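Digeranylgeranylglycerophospholipid reductase (Sulfolobus acidocaldarius, PDB 4OPG) reduces the double bonds of the geranylgeranyl chains of archaeal membrane lipid precursors, using bound FAD, to give saturated phytanyl archaeols. Local coordinates at residues N75-Y80 against D201-F206; A186-L191 against L262-G267. The protein carries 1 engineered substitution. All blocks are in the same frame, centred on the assembly; numbering follows the deposited sequence.

Contact 1: residues N75-Y80 against D201-F206; sequences NGIKLY and DYLRIF. With GRG (geranylgeranyl diphosphate), chain C.
Strand 75-80 and residues 202-206 run side by side as parallel neighbours in the mixed sheet that borders the isoprenoid site, their short axes 22° apart. Backbone bonds set the register: Lys78 N donates to Leu203 O at 2.7 Å, Lys78 O accepts from Ile205 N, and Tyr80 N reaches Ile205 O. At the start of the pair, Asn75 N bonds Asp201 O, and the Asn75 amide adds a side-chain bond, ND2 to OD2 of Asp201 at 3.2 Å, taken on the anti lone pair with amide and carboxylate planes nearly perpendicular.

Aromatic packing occupies the face bearing Lys78, Arg204 and Tyr80. With chi1 at -85°, CG anti to its own carbonyl carbon, the Tyr202 ring folds back over the Gly76 backbone, CD1 lying 3.4 Å from Gly76 C; a CB on Gly76 would collide with this ring. Replacing Tyr202 with alanine would probably uncover the Gly76 peptide and leave Asn91 ND2 without the hydroxyl it bonds. Further along, Phe206 CE1 sits over one face of the Tyr80 ring, toward its rim, and the ring planes differ by 32°.

Aliphatic contacts fill the other face. Leu79 CD1 meets Ile205 CG2 at 3.6 Å, while Ile77 and Leu203 line the geranylgeranyl diphosphate pocket: Ile77 CG1 touches C5 of the ligand and Leu203 CD1 its C10, each at 3.8 Å.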
loop_
_atom_site.group_PDB
_atom_site.type_symbol
_atom_site.label_atom_id
_atom_site.label_comp_id
_atom_site.label_asym_id
_atom_site.label_seq_id
_atom_site.Cartn_x
_atom_site.Cartn_y
_atom_site.Cartn_z
ATOM N N ASN A 75 3.769 16.670 11.332
ATOM C CA ASN A 75 3.088 17.867 10.856
ATOM C C ASN A 75 3.434 18.217 9.413
ATOM O O ASN A 75 2.933 19.202 8.872
ATOM C CB ASN A 75 3.411 19.055 11.765
ATOM C CG ASN A 75 2.802 18.913 13.143
ATOM O OD1 ASN A 75 1.680 18.428 13.293
ATOM N ND2 ASN A 75 3.543 19.333 14.163
ATOM N N GLY A 76 4.284 17.412 8.785
ATOM C CA GLY A 76 4.647 17.660 7.403
ATOM C C GLY A 76 5.783 16.816 6.861
ATOM O O GLY A 76 6.354 15.986 7.569
ATOM N N ILE A 77 6.104 17.037 5.590
ATOM C CA ILE A 77 7.161 16.299 4.909
ATOM C C ILE A 77 8.109 17.247 4.180
ATOM O O ILE A 77 7.670 18.137 3.451
ATOM C CB ILE A 77 6.586 15.290 3.889
ATOM C CG1 ILE A 77 5.673 14.278 4.583
ATOM C CG2 ILE A 77 7.706 14.572 3.148
ATOM C CD1 ILE A 77 5.048 13.279 3.639
ATOM N N LYS A 78 9.409 17.058 4.386
ATOM C CA LYS A 78 10.411 17.812 3.644
ATOM C C LYS A 78 10.978 16.967 2.505
ATOM O O LYS A 78 11.528 15.885 2.730
ATOM C CB LYS A 78 11.529 18.290 4.573
ATOM C CG LYS A 78 11.081 19.356 5.565
ATOM C CD LYS A 78 12.256 19.931 6.340
ATOM C CE LYS A 78 11.806 21.044 7.274
ATOM N NZ LYS A 78 12.947 21.642 8.023
ATOM N N LEU A 79 10.827 17.465 1.282
ATOM C CA LEU A 79 11.263 16.749 0.090
ATOM C C LEU A 79 12.556 17.343 -0.461
ATOM O O LEU A 79 12.602 18.517 -0.826
ATOM C CB LEU A 79 10.168 16.783 -0.979
ATOM C CG LEU A 79 10.424 15.990 -2.261
ATOM C CD1 LEU A 79 10.444 14.501 -1.968
ATOM C CD2 LEU A 79 9.378 16.318 -3.316
ATOM N N TYR A 80 13.602 16.526 -0.524
ATOM C CA TYR A 80 14.917 16.996 -0.953
ATOM C C TYR A 80 15.221 16.623 -2.401
ATOM O O TYR A 80 14.943 15.507 -2.840
ATOM C CB TYR A 80 16.007 16.433 -0.039
ATOM C CG TYR A 80 15.991 16.990 1.367
ATOM C CD1 TYR A 80 16.925 17.936 1.769
ATOM C CD2 TYR A 80 15.044 16.571 2.294
ATOM C CE1 TYR A 80 16.916 18.448 3.052
ATOM C CE2 TYR A 80 15.027 17.079 3.579
ATOM C CZ TYR A 80 15.966 18.017 3.952
ATOM O OH TYR A 80 15.955 18.527 5.230
ATOM N N ASP A 201 9.291 16.763 13.989
ATOM C CA ASP A 201 7.883 16.584 13.655
ATOM C C ASP A 201 7.688 16.554 12.142
ATOM O O ASP A 201 6.561 16.504 11.650
ATOM C CB ASP A 201 7.031 17.691 14.282
ATOM C CG ASP A 201 7.471 19.081 13.858
ATOM O OD1 ASP A 201 8.679 19.279 13.609
ATOM O OD2 ASP A 201 6.608 19.979 13.777
ATOM N N TYR A 202 8.798 16.580 11.409
ATOM C CA TYR A 202 8.758 16.557 9.951
ATOM C C TYR A 202 9.468 15.334 9.381
ATOM O O TYR A 202 10.590 15.013 9.774
ATOM C CB TYR A 202 9.385 17.831 9.378
ATOM C CG TYR A 202 8.426 18.996 9.280
ATOM C CD1 TYR A 202 7.820 19.321 8.072
ATOM C CD2 TYR A 202 8.119 19.768 10.394
ATOM C CE1 TYR A 202 6.940 20.381 7.975
ATOM C CE2 TYR A 202 7.239 20.831 10.307
ATOM C CZ TYR A 202 6.653 21.133 9.096
ATOM O OH TYR A 202 5.777 22.190 9.004
ATOM N N LEU A 203 8.805 14.655 8.451
ATOM C CA LEU A 203 9.413 13.542 7.738
ATOM C C LEU A 203 10.347 14.073 6.657
ATOM O O LEU A 203 10.134 15.162 6.123
ATOM C CB LEU A 203 8.342 12.642 7.119
ATOM C CG LEU A 203 7.312 12.032 8.071
ATOM C CD1 LEU A 203 6.334 11.153 7.305
ATOM C CD2 LEU A 203 7.996 11.241 9.173
ATOM N N ARG A 204 11.385 13.310 6.339
ATOM C CA ARG A 204 12.320 13.704 5.292
ATOM C C ARG A 204 12.351 12.664 4.181
ATOM O O ARG A 204 12.536 11.475 4.437
ATOM C CB ARG A 204 13.725 13.903 5.865
ATOM C CG ARG A 204 13.791 14.867 7.036
ATOM C CD ARG A 204 15.213 15.012 7.547
ATOM N NE ARG A 204 15.261 15.670 8.848
ATOM C CZ ARG A 204 16.369 15.826 9.565
ATOM N NH1 ARG A 204 17.527 15.370 9.108
ATOM N NH2 ARG A 204 16.317 16.437 10.740
ATOM N N ILE A 205 12.159 13.117 2.947
ATOM C CA ILE A 205 12.223 12.234 1.789
ATOM C C ILE A 205 13.262 12.743 0.798
ATOM O O ILE A 205 13.221 13.899 0.377
ATOM C CB ILE A 205 10.853 12.107 1.095
ATOM C CG1 ILE A 205 9.865 11.372 2.004
ATOM C CG2 ILE A 205 10.989 11.374 -0.231
ATOM C CD1 ILE A 205 8.527 11.087 1.357
ATOM N N PHE A 206 14.202 11.875 0.438
ATOM C CA PHE A 206 15.290 12.248 -0.456
ATOM C C PHE A 206 15.153 11.564 -1.810
ATOM O O PHE A 206 15.203 10.337 -1.904
ATOM C CB PHE A 206 16.642 11.895 0.168
ATOM C CG PHE A 206 16.835 12.445 1.553
ATOM C CD1 PHE A 206 17.358 13.713 1.744
ATOM C CD2 PHE A 206 16.504 11.688 2.666
ATOM C CE1 PHE A 206 17.539 14.220 3.017
ATOM C CE2 PHE A 206 16.684 12.189 3.942
ATOM C CZ PHE A 206 17.201 13.456 4.118
HETATM C C20 GRG C . 8.552 4.801 3.102
HETATM C C19 GRG C . 7.688 2.931 1.479
HETATM C C18 GRG C . 7.438 4.191 2.279
HETATM C C17 GRG C . 6.224 4.773 2.267
HETATM C C16 GRG C . 5.993 6.037 3.064
HETATM C C14 GRG C . 5.276 9.045 2.786
HETATM C C13 GRG C . 4.470 7.924 3.407
HETATM C C15 GRG C . 4.576 6.520 2.865
HETATM C C12 GRG C . 3.654 8.161 4.451
HETATM C C11 GRG C . 3.521 9.551 5.028
HETATM C C9 GRG C . 2.234 9.607 5.818
HETATM C C8 GRG C . 2.237 10.826 6.710
HETATM C C10 GRG C . 2.635 10.705 8.165
HETATM C C7 GRG C . 1.886 12.012 6.180
HETATM C C6 GRG C . 1.858 13.282 7.005
HETATM C C5 GRG C . 2.246 14.480 6.159
HETATM C C3 GRG C . 1.209 14.794 5.099
HETATM C C4 GRG C . 1.602 15.669 3.928
HETATM C C2 GRG C . -0.049 14.310 5.193
HETATM C C1 GRG C . -1.092 14.605 4.141
HETATM O O1 GRG C . -2.302 14.008 4.537
HETATM P PA GRG C . -3.476 14.992 4.906
HETATM O O1A GRG C . -4.765 14.476 4.314
HETATM O O3A GRG C . -3.139 16.401 4.273
HETATM O O2A GRG C . -3.582 15.101 6.410
HETATM P PB GRG C . -3.913 17.738 4.598
HETATM O O1B GRG C . -4.343 18.378 3.300
HETATM O O2B GRG C . -5.131 17.427 5.435
HETATM O O3B GRG C . -3.006 18.686 5.347
#

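Contact 2: residues A186-L191 against L262-G267; sequences AYREVL and LLVKGG. With FDA (dihydroflavine-adenine dinucleotide), chain B.
Val264 CG2 sits over the centre of the Arg188 guanidinium, 3.7 Å from Arg188 CZ, so an aliphatic methyl covers one face of the flat cation. The planar group reaches this place because CG lies between the backbone N and carbonyl carbon (chi1 68°) and the chain bends again at chi2 (95°), which turns it across toward the partner strand. Its edge then faces the Lys265-Gly266 peptide, where a water in the guanidinium plane donates to Lys265 O and accepts a weak bond from Arg188 NH1. Arg188 NE has a weak bond to Cys48 O, which links this strand pair to the FAD-binding residues 46-51. Val190 stands alongside Val264, pointing the same way, with CG2 against CG2 at 3.6 Å.

These strands are antiparallel, and 262-267 lies on strand 261-271, one of the two outermost, within this chain, of the mixed sheet. Regular pairing gives way to a classic beta bulge where Leu263 and Val264 both face Val190: Val190 O receives Leu263 N at 2.7 Å, and Val190 N donates to Val264 O.

On the face of Tyr187 and Glu189, the tyrosine has CG anti to its backbone nitrogen (chi1 175°), laying the ring obliquely along Gly266, with CD1 3.4 Å from Gly266 O. Its hydroxyl donates to the anti lone pair of Glu189 OE2 at 2.7 Å, while Tyr246 bonds the other carboxylate oxygen, so the buried carboxylate is held at both oxygens. The base of the Lys265 side chain lies beside Glu189, CB to CG 3.6 Å, and Leu262 crosses Glu189 at about a right angle, bringing CD1 to 3.6 Å from Glu189 OE1.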
loop_
_atom_site.group_PDB
_atom_site.type_symbol
_atom_site.label_atom_id
_atom_site.label_comp_id
_atom_site.label_asym_id
_atom_site.label_seq_id
_atom_site.Cartn_x
_atom_site.Cartn_y
_atom_site.Cartn_z
ATOM N N ALA A 186 12.113 -2.665 -0.359
ATOM C CA ALA A 186 12.375 -1.598 0.593
ATOM C C ALA A 186 13.021 -2.157 1.849
ATOM O O ALA A 186 12.758 -3.293 2.238
ATOM C CB ALA A 186 11.092 -0.856 0.929
ATOM N N TYR A 187 13.876 -1.353 2.471
ATOM C CA TYR A 187 14.625 -1.767 3.650
ATOM C C TYR A 187 14.732 -0.595 4.613
ATOM O O TYR A 187 14.890 0.546 4.182
ATOM C CB TYR A 187 16.016 -2.273 3.252
ATOM C CG TYR A 187 16.926 -2.611 4.416
ATOM C CD1 TYR A 187 16.909 -3.875 4.994
ATOM C CD2 TYR A 187 17.813 -1.671 4.926
ATOM C CE1 TYR A 187 17.745 -4.188 6.057
ATOM C CE2 TYR A 187 18.648 -1.973 5.985
ATOM C CZ TYR A 187 18.609 -3.232 6.547
ATOM O OH TYR A 187 19.443 -3.533 7.602
ATOM N N ARG A 188 14.646 -0.866 5.910
ATOM C CA ARG A 188 14.753 0.203 6.895
ATOM C C ARG A 188 15.414 -0.261 8.183
ATOM O O ARG A 188 15.442 -1.453 8.493
ATOM C CB ARG A 188 13.369 0.792 7.205
ATOM C CG ARG A 188 12.414 -0.150 7.942
ATOM C CD ARG A 188 12.461 0.065 9.454
ATOM N NE ARG A 188 11.487 -0.750 10.176
ATOM C CZ ARG A 188 11.674 -2.023 10.509
ATOM N NH1 ARG A 188 12.799 -2.641 10.177
ATOM N NH2 ARG A 188 10.732 -2.681 11.170
ATOM N N GLU A 189 15.938 0.704 8.930
ATOM C CA GLU A 189 16.445 0.465 10.271
ATOM C C GLU A 189 15.921 1.546 11.210
ATOM O O GLU A 189 15.638 2.664 10.782
ATOM C CB GLU A 189 17.975 0.442 10.284
ATOM C CG GLU A 189 18.590 -0.673 9.454
ATOM C CD GLU A 189 20.102 -0.718 9.556
ATOM O OE1 GLU A 189 20.697 0.250 10.077
ATOM O OE2 GLU A 189 20.697 -1.722 9.114
ATOM N N VAL A 190 15.776 1.205 12.485
ATOM C CA VAL A 190 15.434 2.197 13.497
ATOM C C VAL A 190 16.582 2.322 14.490
ATOM O O VAL A 190 16.923 1.362 15.181
ATOM C CB VAL A 190 14.136 1.839 14.243
ATOM C CG1 VAL A 190 13.909 2.804 15.397
ATOM C CG2 VAL A 190 12.953 1.859 13.288
ATOM N N LEU A 191 17.184 3.505 14.546
ATOM C CA LEU A 191 18.331 3.738 15.415
ATOM C C LEU A 191 18.141 4.978 16.275
ATOM O O LEU A 191 17.355 5.864 15.940
ATOM C CB LEU A 191 19.616 3.884 14.593
ATOM C CG LEU A 191 19.963 2.802 13.569
ATOM C CD1 LEU A 191 19.424 3.172 12.194
ATOM C CD2 LEU A 191 21.467 2.576 13.520
ATOM N N LEU A 262 21.212 0.284 17.368
ATOM C CA LEU A 262 20.219 -0.229 16.430
ATOM C C LEU A 262 19.092 -0.939 17.172
ATOM O O LEU A 262 19.343 -1.808 18.008
ATOM C CB LEU A 262 20.872 -1.184 15.429
ATOM C CG LEU A 262 19.943 -1.874 14.429
ATOM C CD1 LEU A 262 19.573 -0.930 13.298
ATOM C CD2 LEU A 262 20.579 -3.145 13.888
ATOM N N LEU A 263 17.853 -0.571 16.864
ATOM C CA LEU A 263 16.696 -1.183 17.510
ATOM C C LEU A 263 16.129 -2.318 16.661
ATOM O O LEU A 263 16.079 -3.465 17.103
ATOM C CB LEU A 263 15.617 -0.135 17.788
ATOM C CG LEU A 263 16.055 1.049 18.655
ATOM C CD1 LEU A 263 14.852 1.864 19.093
ATOM C CD2 LEU A 263 16.854 0.576 19.858
ATOM N N VAL A 264 15.700 -1.997 15.444
ATOM C CA VAL A 264 15.242 -3.017 14.506
ATOM C C VAL A 264 15.832 -2.788 13.121
ATOM O O VAL A 264 16.313 -1.698 12.807
ATOM C CB VAL A 264 13.700 -3.054 14.390
ATOM C CG1 VAL A 264 13.062 -3.451 15.715
ATOM C CG2 VAL A 264 13.167 -1.716 13.909
ATOM N N LYS A 265 15.791 -3.829 12.297
ATOM C CA LYS A 265 16.245 -3.752 10.916
ATOM C C LYS A 265 15.543 -4.821 10.094
ATOM O O LYS A 265 15.098 -5.830 10.636
ATOM C CB LYS A 265 17.763 -3.923 10.826
ATOM C CG LYS A 265 18.274 -5.249 11.365
ATOM C CD LYS A 265 19.761 -5.411 11.102
ATOM C CE LYS A 265 20.273 -6.735 11.636
ATOM N NZ LYS A 265 21.714 -6.937 11.326
ATOM N N GLY A 266 15.442 -4.597 8.788
ATOM C CA GLY A 266 14.822 -5.568 7.906
ATOM C C GLY A 266 14.156 -4.937 6.701
ATOM O O GLY A 266 13.982 -3.721 6.638
ATOM N N GLY A 267 13.780 -5.771 5.740
ATOM C CA GLY A 267 13.156 -5.286 4.526
ATOM C C GLY A 267 12.118 -6.232 3.960
ATOM O O GLY A 267 12.030 -7.389 4.368
HETATM P PA FDA B . 0.956 -7.276 6.355
HETATM O O1A FDA B . 2.141 -7.963 5.792
HETATM O O2A FDA B . 1.263 -6.182 7.382
HETATM O O5B FDA B . -0.029 -8.353 6.933
HETATM C C5B FDA B . 0.081 -9.730 6.524
HETATM C C4B FDA B . -0.200 -10.584 7.730
HETATM O O4B FDA B . -0.769 -11.843 7.307
HETATM C C3B FDA B . 1.020 -10.917 8.592
HETATM O O3B FDA B . 0.745 -10.691 9.969
HETATM C C2B FDA B . 1.290 -12.392 8.272
HETATM O O2B FDA B . 1.830 -13.086 9.392
HETATM C C1B FDA B . -0.113 -12.901 7.968
HETATM N N9A FDA B . -0.159 -14.073 7.102
HETATM C C8A FDA B . 0.450 -14.228 5.884
HETATM N N7A FDA B . 0.228 -15.393 5.321
HETATM C C5A FDA B . -0.584 -16.049 6.234
HETATM C C6A FDA B . -1.175 -17.328 6.230
HETATM N N6A FDA B . -1.036 -18.207 5.233
HETATM N N1A FDA B . -1.933 -17.672 7.295
HETATM C C2A FDA B . -2.078 -16.795 8.291
HETATM N N3A FDA B . -1.575 -15.564 8.404
HETATM C C4A FDA B . -0.834 -15.248 7.335
HETATM N N1 FDA B . 3.204 2.004 4.468
HETATM C C2 FDA B . 2.808 3.237 4.918
HETATM O O2 FDA B . 1.643 3.615 4.824
HETATM N N3 FDA B . 3.776 4.017 5.499
HETATM C C4 FDA B . 5.140 3.800 5.483
HETATM O O4 FDA B . 5.902 4.583 6.049
HETATM C C4X FDA B . 5.504 2.607 4.809
HETATM N N5 FDA B . 6.827 2.299 4.660
HETATM C C5X FDA B . 7.204 1.006 4.333
HETATM C C6 FDA B . 8.520 0.574 4.473
HETATM C C7 FDA B . 8.893 -0.729 4.161
HETATM C C7M FDA B . 10.321 -1.161 4.369
HETATM C C8 FDA B . 7.926 -1.626 3.678
HETATM C C8M FDA B . 8.288 -3.049 3.345
HETATM C C9 FDA B . 6.615 -1.194 3.521
HETATM C C9A FDA B . 6.246 0.106 3.849
HETATM N N10 FDA B . 4.921 0.566 3.710
HETATM C C10 FDA B . 4.542 1.736 4.330
HETATM C "C1'" FDA B . 3.858 -0.330 3.210
HETATM C "C2'" FDA B . 3.137 -1.020 4.367
HETATM O "O2'" FDA B . 4.093 -1.566 5.278
HETATM C "C3'" FDA B . 2.235 -2.130 3.826
HETATM O "O3'" FDA B . 1.681 -1.697 2.589
HETATM C "C4'" FDA B . 1.087 -2.518 4.761
HETATM O "O4'" FDA B . 1.587 -2.753 6.078
HETATM C "C5'" FDA B . 0.334 -3.725 4.250
HETATM O "O5'" FDA B . -0.564 -4.217 5.264
HETATM P P FDA B . -1.152 -5.680 5.149
HETATM O O1P FDA B . -1.977 -5.950 6.350
HETATM O O2P FDA B . -1.803 -5.916 3.784
HETATM O O3P FDA B . 0.154 -6.586 5.164
HETATM O O HOH W 1 12.178 -5.809 11.016
#

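How the contacts relate
Both contacts belong to one mixed sheet, in which strands 217-221 and 226-234 separate 202-206 from 183-193. Their centres lie 19 Å apart and their nearest atoms about 11 Å, so they do not touch. Along the chain their segments alternate: strand 183-193 is followed directly by 202-206, whereas their partners come from 70-80 and 261-271. Contact 1 borders one geranylgeranyl diphosphate, and its Ile205 side chain lies about 4 Å from a second; the Leu203 side chain is about 7 Å from the flavin cofactor. Contact 2 borders the flavin ring itself, Ala186 CB lying 3.5 Å from the flavin methyl C7M. The sheet thus borders both substrate pocket and flavin.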